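Side-chain contact in protein KP700603 (Klebsiella pneumoniae 700603, PDB 5KVK), which is of unknown function but belongs to the competence-damaged protein (CinA) superfamily: residues N11-T16 with C46-T51. Sequence-based numbering, arbitrary orientation.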
loop_
_atom_site.group_PDB
_atom_site.type_symbol
_atom_site.label_atom_id
_atom_site.label_comp_id
_atom_site.label_asym_id
_atom_site.label_seq_id
_atom_site.Cartn_x
_atom_site.Cartn_y
_atom_site.Cartn_z
ATOM N N ASN A 11 14.233 -7.319 13.943
ATOM C CA ASN A 11 12.943 -6.694 14.177
ATOM C C ASN A 11 12.726 -5.564 13.173
ATOM O O ASN A 11 13.499 -4.598 13.139
ATOM C CB ASN A 11 12.834 -6.164 15.601
ATOM C CG ASN A 11 11.463 -5.581 15.888
ATOM O OD1 ASN A 11 11.290 -4.357 15.916
ATOM N ND2 ASN A 11 10.473 -6.455 16.094
ATOM N N THR A 12 11.641 -5.676 12.388
ATOM C CA THR A 12 11.388 -4.701 11.321
ATOM C C THR A 12 11.133 -3.311 11.863
ATOM O O THR A 12 11.587 -2.331 11.287
ATOM C CB THR A 12 10.179 -5.106 10.469
ATOM O OG1 THR A 12 10.398 -6.425 9.978
ATOM C CG2 THR A 12 9.961 -4.127 9.290
ATOM N N HIS A 13 10.368 -3.200 12.947
ATOM C CA HIS A 13 10.094 -1.867 13.473
ATOM C C HIS A 13 11.383 -1.184 13.951
ATOM O O HIS A 13 11.553 0.021 13.767
ATOM C CB HIS A 13 9.059 -1.979 14.601
ATOM C CG HIS A 13 8.605 -0.672 15.181
ATOM N ND1 HIS A 13 8.153 0.383 14.417
ATOM C CD2 HIS A 13 8.467 -0.280 16.470
ATOM C CE1 HIS A 13 7.813 1.387 15.205
ATOM N NE2 HIS A 13 7.997 1.012 16.455
ATOM N N GLU A 14 12.285 -1.929 14.605
ATOM C CA GLU A 14 13.535 -1.318 15.078
ATOM C C GLU A 14 14.445 -0.890 13.916
ATOM O O GLU A 14 14.915 0.263 13.866
ATOM C CB GLU A 14 14.243 -2.284 16.028
ATOM C CG GLU A 14 15.526 -1.733 16.633
ATOM C CD GLU A 14 16.212 -2.777 17.507
ATOM O OE1 GLU A 14 15.740 -3.936 17.538
ATOM O OE2 GLU A 14 17.218 -2.408 18.121
ATOM N N LEU A 15 14.678 -1.788 12.954
ATOM C CA LEU A 15 15.412 -1.436 11.726
ATOM C C LEU A 15 14.824 -0.209 11.038
ATOM O O LEU A 15 15.558 0.700 10.590
ATOM C CB LEU A 15 15.375 -2.632 10.770
ATOM C CG LEU A 15 15.867 -2.338 9.357
ATOM C CD1 LEU A 15 17.345 -2.139 9.552
ATOM C CD2 LEU A 15 15.602 -3.495 8.416
ATOM N N THR A 16 13.492 -0.189 10.881
ATOM C CA THR A 16 12.888 0.928 10.167
ATOM C C THR A 16 13.079 2.223 10.935
ATOM O O THR A 16 13.226 3.287 10.329
ATOM C CB THR A 16 11.404 0.668 9.939
ATOM O OG1 THR A 16 11.289 -0.564 9.203
ATOM C CG2 THR A 16 10.770 1.786 9.122
ATOM N N CYS A 46 4.614 3.559 7.730
ATOM C CA CYS A 46 3.566 4.323 8.398
ATOM C C CYS A 46 3.486 4.023 9.870
ATOM O O CYS A 46 2.869 4.816 10.595
ATOM C CB CYS A 46 2.194 4.065 7.731
ATOM S SG CYS A 46 2.160 4.628 5.964
ATOM N N ALA A 47 4.041 2.900 10.327
ATOM C CA ALA A 47 4.014 2.536 11.729
ATOM C C ALA A 47 5.037 3.332 12.538
ATOM O O ALA A 47 5.000 3.287 13.786
ATOM C CB ALA A 47 4.289 1.032 11.950
ATOM N N GLN A 48 5.899 4.085 11.855
ATOM C CA GLN A 48 6.923 4.926 12.465
ATOM C C GLN A 48 6.316 6.156 13.112
ATOM O O GLN A 48 5.232 6.618 12.745
ATOM C CB GLN A 48 7.939 5.368 11.423
ATOM C CG GLN A 48 8.856 4.280 11.033
ATOM C CD GLN A 48 9.805 4.027 12.150
ATOM O OE1 GLN A 48 10.496 4.941 12.572
ATOM N NE2 GLN A 48 9.846 2.812 12.642
ATOM N N ALA A 49 7.032 6.682 14.126
ATOM C CA ALA A 49 6.494 7.781 14.908
ATOM C C ALA A 49 6.324 9.055 14.092
ATOM O O ALA A 49 5.394 9.839 14.360
ATOM C CB ALA A 49 7.396 8.060 16.123
ATOM N N ASP A 50 7.197 9.307 13.129
ATOM C CA ASP A 50 7.179 10.567 12.379
ATOM C C ASP A 50 7.192 10.311 10.879
ATOM O O ASP A 50 7.972 10.913 10.123
ATOM C CB ASP A 50 8.340 11.463 12.752
ATOM C CG ASP A 50 9.548 10.691 13.180
ATOM O OD1 ASP A 50 9.848 9.673 12.525
ATOM O OD2 ASP A 50 10.155 11.088 14.209
ATOM N N THR A 51 6.296 9.460 10.437
ATOM C CA THR A 51 6.223 9.106 9.024
ATOM C C THR A 51 6.230 10.302 8.091
ATOM O O THR A 51 6.923 10.287 7.061
ATOM C CB THR A 51 4.938 8.313 8.794
ATOM O OG1 THR A 51 4.981 7.165 9.647
ATOM C CG2 THR A 51 4.796 7.863 7.345
HETATM O O HOH W 1 8.133 0.445 11.691
#
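Gln48 lays its side chain against Thr16 and His13, tying the loop that follows helix 40-46 to the start of helix 12-26 in this alpha/beta CinA-family fold. A bend about the CB-CG bond of Gln48 (chi2 -73°) brings the amide up beside Thr16, with NE2 turned to His13. On one flank its CG packs on the methyl of Thr16, Thr16 CG2 to Gln48 CG 3.7 Å. The amide then runs on past Thr16 to His13, whose ring plane is turned 53° from it. The imidazole swings out toward the loop because CG stands anti to the backbone N (chi1 -176°), and its CE1 comes 3.7 Å from Ala47 O. A water bridges the two polar groups, lying in the ring plane at the edge, 2.7 Å from His13 ND1, and accepting from Gln48 NE2 at 3.1 Å. The same NE2 also hydrogen-bonds Thr17 OG1, so two partners fix the rotation of the amide. Thr16 also packs on Met159 of helix 147-165. Asn11 N-caps the helix, its OD1 accepting from Glu14 N at 2.9 Å. In the next residue, Thr12 O is gripped from opposite faces of its carbonyl plane by Thr16 N and Thr16 OG1, the latter at 2.7 Å.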